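Local coordinates for dachshund homolog 1 (Homo sapiens, PDB 1L8R), which acts as a DNA-binding transcription factor in organogenesis, here seen through its DACHbox-N domain, which contains a DNA-binding motif similar to the forkhead/winged-helix fold, at residues Val10-Ala15 / Pro31-Leu36; Asp35-His40 / Lys89-Leu94. All coordinates share one frame; numbering follows the deposited sequence.

Contact 1: residues Val10-Ala15 / Pro31-Leu36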
ATOM      1  N   VAL A  10       8.895  -5.654  -4.734  1.00 17.50           N
ATOM      2  CA  VAL A  10       9.370  -6.395  -3.575  1.00 19.64           C
ATOM      3  C   VAL A  10       8.383  -7.506  -3.262  1.00 19.61           C
ATOM      4  O   VAL A  10       7.244  -7.480  -3.724  1.00 18.11           O
ATOM      5  CB  VAL A  10       9.510  -5.477  -2.341  1.00 19.92           C
ATOM      6  CG1 VAL A  10      10.508  -4.368  -2.636  1.00 21.64           C
ATOM      7  CG2 VAL A  10       8.156  -4.897  -1.963  1.00 19.26           C
ATOM      8  N   ASP A  11       8.812  -8.482  -2.474  1.00 21.13           N
ATOM      9  CA  ASP A  11       7.936  -9.593  -2.148  1.00 23.19           C
ATOM     10  C   ASP A  11       7.048  -9.295  -0.953  1.00 22.19           C
ATOM     11  O   ASP A  11       7.489  -8.719   0.042  1.00 24.65           O
ATOM     12  CB  ASP A  11       8.751 -10.859  -1.863  1.00 26.63           C
ATOM     13  CG  ASP A  11       7.880 -12.106  -1.773  1.00 30.33           C
ATOM     14  OD1 ASP A  11       7.454 -12.614  -2.835  1.00 32.95           O
ATOM     15  OD2 ASP A  11       7.609 -12.572  -0.644  1.00 33.19           O
ATOM     16  N   LEU A  12       5.785  -9.677  -1.073  1.00 20.97           N
ATOM     17  CA  LEU A  12       4.821  -9.508  -0.002  1.00 21.55           C
ATOM     18  C   LEU A  12       3.967 -10.757   0.011  1.00 22.15           C
ATOM     19  O   LEU A  12       3.164 -10.981  -0.897  1.00 23.29           O
ATOM     20  CB  LEU A  12       3.934  -8.280  -0.229  1.00 20.48           C
ATOM     21  CG  LEU A  12       2.909  -8.053   0.890  1.00 21.13           C
ATOM     22  CD1 LEU A  12       3.633  -7.957   2.229  1.00 22.30           C
ATOM     23  CD2 LEU A  12       2.111  -6.783   0.629  1.00 19.81           C
ATOM     24  N   ARG A  13       4.160 -11.584   1.033  1.00 22.49           N
ATOM     25  CA  ARG A  13       3.395 -12.815   1.163  1.00 23.99           C
ATOM     26  C   ARG A  13       3.429 -13.637  -0.130  1.00 23.67           C
ATOM     27  O   ARG A  13       2.409 -14.154  -0.575  1.00 24.20           O
ATOM     28  CB  ARG A  13       1.946 -12.484   1.540  1.00 24.00           C
ATOM     29  CG  ARG A  13       1.803 -11.610   2.782  1.00 23.28           C
ATOM     30  CD  ARG A  13       0.338 -11.269   3.060  1.00 23.70           C
ATOM     31  NE  ARG A  13      -0.458 -12.444   3.413  1.00 24.24           N
ATOM     32  CZ  ARG A  13      -0.486 -13.004   4.619  1.00 24.08           C
ATOM     33  NH1 ARG A  13       0.234 -12.499   5.612  1.00 21.69           N
ATOM     34  NH2 ARG A  13      -1.237 -14.075   4.835  1.00 25.04           N
ATOM     35  N   GLY A  14       4.607 -13.733  -0.739  1.00 25.17           N
ATOM     36  CA  GLY A  14       4.748 -14.517  -1.956  1.00 24.86           C
ATOM     37  C   GLY A  14       4.390 -13.825  -3.256  1.00 25.26           C
ATOM     38  O   GLY A  14       4.525 -14.406  -4.332  1.00 26.64           O
ATOM     39  N   ALA A  15       3.931 -12.582  -3.171  1.00 24.77           N
ATOM     40  CA  ALA A  15       3.569 -11.844  -4.368  1.00 24.44           C
ATOM     41  C   ALA A  15       4.507 -10.662  -4.559  1.00 24.32           C
ATOM     42  O   ALA A  15       5.253 -10.291  -3.650  1.00 25.54           O
ATOM     43  CB  ALA A  15       2.129 -11.358  -4.269  1.00 23.66           C
ATOM     44  N   PRO A  31      -3.254  -0.037  -1.870  1.00 15.27           N
ATOM     45  CA  PRO A  31      -4.362  -0.564  -2.678  1.00 14.36           C
ATOM     46  C   PRO A  31      -4.001  -1.863  -3.385  1.00 16.15           C
ATOM     47  O   PRO A  31      -4.841  -2.760  -3.520  1.00 15.60           O
ATOM     48  CB  PRO A  31      -4.645   0.567  -3.663  1.00 16.65           C
ATOM     49  CG  PRO A  31      -4.267   1.783  -2.894  1.00 19.56           C
ATOM     50  CD  PRO A  31      -2.976   1.368  -2.225  1.00 14.73           C
ATOM     51  N   GLN A  32      -2.755  -1.965  -3.838  1.00 14.43           N
ATOM     52  CA  GLN A  32      -2.300  -3.166  -4.528  1.00 14.15           C
ATOM     53  C   GLN A  32      -2.278  -4.349  -3.570  1.00 14.69           C
ATOM     54  O   GLN A  32      -2.767  -5.429  -3.908  1.00 15.12           O
ATOM     55  CB  GLN A  32      -0.906  -2.952  -5.125  1.00 13.62           C
ATOM     56  CG  GLN A  32      -0.338  -4.171  -5.843  1.00 15.31           C
ATOM     57  CD  GLN A  32       0.986  -3.871  -6.523  1.00 14.61           C
ATOM     58  OE1 GLN A  32       1.826  -3.162  -5.972  1.00 18.41           O
ATOM     59  NE2 GLN A  32       1.182  -4.422  -7.715  1.00 16.41           N
ATOM     60  N   ALA A  33      -1.717  -4.148  -2.378  1.00 14.02           N
ATOM     61  CA  ALA A  33      -1.654  -5.213  -1.376  1.00 14.60           C
ATOM     62  C   ALA A  33      -3.072  -5.613  -0.983  1.00 15.45           C
ATOM     63  O   ALA A  33      -3.357  -6.789  -0.755  1.00 17.93           O
ATOM     64  CB  ALA A  33      -0.870  -4.744  -0.147  1.00 13.53           C
ATOM     65  N   PHE A  34      -3.954  -4.624  -0.896  1.00 16.38           N
ATOM     66  CA  PHE A  34      -5.350  -4.865  -0.557  1.00 18.56           C
ATOM     67  C   PHE A  34      -5.988  -5.792  -1.596  1.00 19.72           C
ATOM     68  O   PHE A  34      -6.578  -6.813  -1.241  1.00 19.49           O
ATOM     69  CB  PHE A  34      -6.114  -3.539  -0.513  1.00 20.09           C
ATOM     70  CG  PHE A  34      -7.609  -3.698  -0.448  1.00 21.56           C
ATOM     71  CD1 PHE A  34      -8.231  -4.088   0.731  1.00 22.97           C
ATOM     72  CD2 PHE A  34      -8.391  -3.473  -1.574  1.00 24.03           C
ATOM     73  CE1 PHE A  34      -9.616  -4.250   0.789  1.00 26.14           C
ATOM     74  CE2 PHE A  34      -9.774  -3.633  -1.527  1.00 24.39           C
ATOM     75  CZ  PHE A  34     -10.386  -4.022  -0.343  1.00 25.09           C
ATOM     76  N   ASP A  35      -5.852  -5.447  -2.876  1.00 20.18           N
ATOM     77  CA  ASP A  35      -6.442  -6.254  -3.946  1.00 21.42           C
ATOM     78  C   ASP A  35      -5.914  -7.679  -3.962  1.00 21.27           C
ATOM     79  O   ASP A  35      -6.631  -8.609  -4.333  1.00 23.74           O
ATOM     80  CB  ASP A  35      -6.175  -5.643  -5.326  1.00 22.91           C
ATOM     81  CG  ASP A  35      -6.734  -4.250  -5.469  1.00 23.90           C
ATOM     82  OD1 ASP A  35      -7.782  -3.953  -4.853  1.00 25.66           O
ATOM     83  OD2 ASP A  35      -6.128  -3.458  -6.216  1.00 26.95           O
ATOM     84  N   LEU A  36      -4.658  -7.846  -3.568  1.00 21.14           N
ATOM     85  CA  LEU A  36      -4.033  -9.163  -3.568  1.00 21.71           C
ATOM     86  C   LEU A  36      -4.374 -10.050  -2.382  1.00 23.12           C
ATOM     87  O   LEU A  36      -4.498 -11.270  -2.535  1.00 23.11           O
ATOM     88  CB  LEU A  36      -2.509  -9.024  -3.637  1.00 21.73           C
ATOM     89  CG  LEU A  36      -1.868  -8.547  -4.941  1.00 21.16           C
ATOM     90  CD1 LEU A  36      -0.395  -8.251  -4.698  1.00 22.11           C
ATOM     91  CD2 LEU A  36      -2.035  -9.614  -6.020  1.00 23.53           C
TER
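With CG of Leu12 anti to the backbone N (chi1 -179°), the isobutyl group runs straight out from its strand toward the helix, and its CD2 methyl ends 3.7 Å from CB of Ala33. Leu36, one helical turn further on, sets CG anti to its carbonyl carbon (chi1 -71°); from there CD1 extends back to meet CB of Ala15 at 4.0 Å. These two methyl-to-methyl touches make up the contact. It is small and wholly apolar, buried at the Leu12–Ala33 end and more open near Leu36.

What lets one strand end and the start of the next both face the helix is the tight hairpin between them. Leu12 to Ala15 form a type I' turn, closed by paired backbone bonds: Leu12 N to Ala15 O (2.7 Å) and Ala15 N to Leu12 O (2.9 Å). Arg13 and Gly14 occupy its corners with positive phi. Asp11 adds an Asx motif, its OD2 accepting from Gly14 N at 3.2 Å on the syn side, though 33° out of the carboxylate plane.

Phe37 of helix 30-37 also packs on Leu12 and Ala15, and Val17 of strand 15-22 touches both leucines. Phe91 of helix 88-99 lies on Ala33, while Arg88 and Glu92 of that helix reach Leu12, so the hairpin end packs against both helices.

Contact 2: residues Asp35-His40 / Lys89-Leu94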
ATOM      1  N   ASP A  35      -5.852  -5.447  -2.876  1.00 20.18           N
ATOM      2  CA  ASP A  35      -6.442  -6.254  -3.946  1.00 21.42           C
ATOM      3  C   ASP A  35      -5.914  -7.679  -3.962  1.00 21.27           C
ATOM      4  O   ASP A  35      -6.631  -8.609  -4.333  1.00 23.74           O
ATOM      5  CB  ASP A  35      -6.175  -5.643  -5.326  1.00 22.91           C
ATOM      6  CG  ASP A  35      -6.734  -4.250  -5.469  1.00 23.90           C
ATOM      7  OD1 ASP A  35      -7.782  -3.953  -4.853  1.00 25.66           O
ATOM      8  OD2 ASP A  35      -6.128  -3.458  -6.216  1.00 26.95           O
ATOM      9  N   LEU A  36      -4.658  -7.846  -3.568  1.00 21.14           N
ATOM     10  CA  LEU A  36      -4.033  -9.163  -3.568  1.00 21.71           C
ATOM     11  C   LEU A  36      -4.374 -10.050  -2.382  1.00 23.12           C
ATOM     12  O   LEU A  36      -4.498 -11.270  -2.535  1.00 23.11           O
ATOM     13  CB  LEU A  36      -2.509  -9.024  -3.637  1.00 21.73           C
ATOM     14  CG  LEU A  36      -1.868  -8.547  -4.941  1.00 21.16           C
ATOM     15  CD1 LEU A  36      -0.395  -8.251  -4.698  1.00 22.11           C
ATOM     16  CD2 LEU A  36      -2.035  -9.614  -6.020  1.00 23.53           C
ATOM     17  N   PHE A  37      -4.542  -9.453  -1.205  1.00 23.01           N
ATOM     18  CA  PHE A  37      -4.789 -10.255  -0.012  1.00 22.75           C
ATOM     19  C   PHE A  37      -6.037 -10.011   0.832  1.00 23.80           C
ATOM     20  O   PHE A  37      -6.380 -10.850   1.666  1.00 24.54           O
ATOM     21  CB  PHE A  37      -3.556 -10.163   0.886  1.00 23.88           C
ATOM     22  CG  PHE A  37      -2.277 -10.517   0.188  1.00 25.15           C
ATOM     23  CD1 PHE A  37      -2.036 -11.824  -0.227  1.00 25.70           C
ATOM     24  CD2 PHE A  37      -1.321  -9.542  -0.076  1.00 24.48           C
ATOM     25  CE1 PHE A  37      -0.858 -12.153  -0.900  1.00 27.69           C
ATOM     26  CE2 PHE A  37      -0.142  -9.860  -0.748  1.00 26.70           C
ATOM     27  CZ  PHE A  37       0.089 -11.170  -1.161  1.00 26.24           C
ATOM     28  N   LEU A  38      -6.715  -8.887   0.639  1.00 23.84           N
ATOM     29  CA  LEU A  38      -7.898  -8.590   1.440  1.00 25.92           C
ATOM     30  C   LEU A  38      -9.133  -8.269   0.608  1.00 27.97           C
ATOM     31  O   LEU A  38     -10.140  -7.812   1.140  1.00 28.57           O
ATOM     32  CB  LEU A  38      -7.603  -7.420   2.382  1.00 23.80           C
ATOM     33  CG  LEU A  38      -6.496  -7.612   3.427  1.00 22.41           C
ATOM     34  CD1 LEU A  38      -6.199  -6.282   4.105  1.00 21.19           C
ATOM     35  CD2 LEU A  38      -6.921  -8.657   4.452  1.00 21.19           C
ATOM     36  N   LYS A  39      -9.049  -8.519  -0.694  1.00 32.41           N
ATOM     37  CA  LYS A  39     -10.151  -8.252  -1.615  1.00 35.52           C
ATOM     38  C   LYS A  39     -11.511  -8.702  -1.079  1.00 37.44           C
ATOM     39  O   LYS A  39     -12.494  -7.965  -1.160  1.00 38.40           O
ATOM     40  CB  LYS A  39      -9.873  -8.922  -2.961  1.00 34.79           C
ATOM     41  N   HIS A  40     -11.563  -9.911  -0.533  1.00 39.09           N
ATOM     42  CA  HIS A  40     -12.812 -10.446  -0.002  1.00 41.27           C
ATOM     43  C   HIS A  40     -12.809 -10.516   1.520  1.00 42.63           C
ATOM     44  O   HIS A  40     -13.833 -10.282   2.162  1.00 43.36           O
ATOM     45  CB  HIS A  40     -13.072 -11.829  -0.586  1.00 41.72           C
ATOM     46  N   LYS A  89       5.439  -4.329   7.558  1.00 24.44           N
ATOM     47  CA  LYS A  89       5.113  -4.710   8.930  1.00 25.78           C
ATOM     48  C   LYS A  89       3.731  -4.169   9.294  1.00 24.47           C
ATOM     49  O   LYS A  89       2.936  -4.851   9.940  1.00 24.85           O
ATOM     50  CB  LYS A  89       6.145  -4.156   9.914  1.00 27.92           C
ATOM     51  CG  LYS A  89       6.027  -4.756  11.311  1.00 32.59           C
ATOM     52  CD  LYS A  89       6.992  -4.112  12.302  1.00 34.77           C
ATOM     53  CE  LYS A  89       6.418  -2.832  12.891  1.00 35.03           C
ATOM     54  NZ  LYS A  89       5.235  -3.125  13.753  1.00 36.98           N
ATOM     55  N   ASP A  90       3.453  -2.933   8.884  1.00 22.12           N
ATOM     56  CA  ASP A  90       2.160  -2.328   9.165  1.00 21.30           C
ATOM     57  C   ASP A  90       1.063  -3.009   8.358  1.00 19.49           C
ATOM     58  O   ASP A  90      -0.084  -3.115   8.811  1.00 18.06           O
ATOM     59  CB  ASP A  90       2.186  -0.822   8.870  1.00 22.32           C
ATOM     60  CG  ASP A  90       2.840  -0.018   9.989  1.00 25.36           C
ATOM     61  OD1 ASP A  90       3.015  -0.565  11.098  1.00 26.45           O
ATOM     62  OD2 ASP A  90       3.167   1.166   9.770  1.00 24.50           O
ATOM     63  N   PHE A  91       1.397  -3.484   7.164  1.00 16.63           N
ATOM     64  CA  PHE A  91       0.383  -4.157   6.380  1.00 16.32           C
ATOM     65  C   PHE A  91       0.031  -5.465   7.082  1.00 16.30           C
ATOM     66  O   PHE A  91      -1.132  -5.837   7.156  1.00 15.47           O
ATOM     67  CB  PHE A  91       0.860  -4.479   4.969  1.00 16.78           C
ATOM     68  CG  PHE A  91      -0.187  -5.158   4.140  1.00 17.87           C
ATOM     69  CD1 PHE A  91      -1.266  -4.438   3.639  1.00 17.39           C
ATOM     70  CD2 PHE A  91      -0.142  -6.529   3.923  1.00 19.22           C
ATOM     71  CE1 PHE A  91      -2.292  -5.069   2.941  1.00 19.32           C
ATOM     72  CE2 PHE A  91      -1.160  -7.171   3.228  1.00 19.90           C
ATOM     73  CZ  PHE A  91      -2.237  -6.442   2.734  1.00 20.60           C
ATOM     74  N   GLU A  92       1.042  -6.158   7.599  1.00 19.13           N
ATOM     75  CA  GLU A  92       0.785  -7.422   8.280  1.00 19.27           C
ATOM     76  C   GLU A  92      -0.073  -7.181   9.519  1.00 19.03           C
ATOM     77  O   GLU A  92      -0.964  -7.969   9.823  1.00 20.65           O
ATOM     78  CB  GLU A  92       2.097  -8.121   8.660  1.00 21.00           C
ATOM     79  CG  GLU A  92       2.988  -8.502   7.472  1.00 24.98           C
ATOM     80  CD  GLU A  92       2.275  -9.322   6.393  1.00 25.57           C
ATOM     81  OE1 GLU A  92       1.146  -9.801   6.624  1.00 26.78           O
ATOM     82  OE2 GLU A  92       2.859  -9.495   5.301  1.00 28.94           O
ATOM     83  N   THR A  93       0.191  -6.087  10.227  1.00 18.27           N
ATOM     84  CA  THR A  93      -0.595  -5.743  11.405  1.00 18.53           C
ATOM     85  C   THR A  93      -2.035  -5.537  10.940  1.00 19.64           C
ATOM     86  O   THR A  93      -2.980  -6.002  11.577  1.00 19.25           O
ATOM     87  CB  THR A  93      -0.085  -4.445  12.066  1.00 17.82           C
ATOM     88  OG1 THR A  93       1.250  -4.645  12.550  1.00 20.41           O
ATOM     89  CG2 THR A  93      -0.980  -4.046  13.232  1.00 17.88           C
ATOM     90  N   LEU A  94      -2.195  -4.830   9.825  1.00 18.13           N
ATOM     91  CA  LEU A  94      -3.519  -4.592   9.265  1.00 18.45           C
ATOM     92  C   LEU A  94      -4.141  -5.924   8.855  1.00 16.69           C
ATOM     93  O   LEU A  94      -5.297  -6.207   9.164  1.00 16.47           O
ATOM     94  CB  LEU A  94      -3.423  -3.679   8.040  1.00 16.91           C
ATOM     95  CG  LEU A  94      -4.685  -3.619   7.180  1.00 20.24           C
ATOM     96  CD1 LEU A  94      -5.797  -2.921   7.962  1.00 19.54           C
ATOM     97  CD2 LEU A  94      -4.390  -2.889   5.883  1.00 18.87           C
TER
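Leu38 is the first residue after helix 30-37 to leave helical phi/psi, and the backbone here stays well clear of helix 88-99, with CA atoms 10.2 Å apart at Phe37 and Phe91 and 9.8 Å at Leu38 and Leu94, so side chains alone span the gap. Phe91 is the central piece. A trans chi1 of -179° points its ring away from its own helix, out to where both Phe37 and Leu38 meet its outer end. CE2 of Phe91 approaches CD2 of Phe37 at 4.1 Å; the two side chains cross at about a right angle and the rings meet obliquely. At the far end of the same ring, CZ of Phe91 lies 4.2 Å from CD1 of Leu38, a side chain that comes in from the opposite direction. The same CD1 of Leu38 touches CD2 of Leu94 at 4.2 Å.

In this domain, whose DNA-binding motif resembles that of the forkhead/winged-helix proteins, the contact joins two helices that each come directly after a strand of the antiparallel sheet: helix 30-37 follows strand 25-29, and helix 88-99 follows strand 84-87. It is a buried piece of the hydrophobic core.

One face of the Phe37 ring also receives its sequence neighbour: CB of Leu36 sits 3.7 Å above the plane of the Phe37 ring, offset toward the rim. Beyond the two segments, Tyr95 packs on Phe37 and Leu38, and Val48, Lys51 and Leu52 bring helix 45-54 against Leu94.

From the N terminus, the chain first passes the hairpin of 10-15, then runs through strands 15-22 and 25-29 into helix 30-37, where contact 1 closes a short loop made mostly of strand. Contact 2 starts on the same helix, sharing Asp35 and Leu36, and closes a much longer loop that takes in helices 45-54 and 64-73 before the chain returns as helix 88-99. The two loops therefore follow one another, overlapping just at the helix end. There Leu36 serves contact 1 and the adjacent Phe37 serves contact 2. In space the contacts adjoin, and the Arg13–Glu92 salt bridge ties the hairpin to helix 88-99.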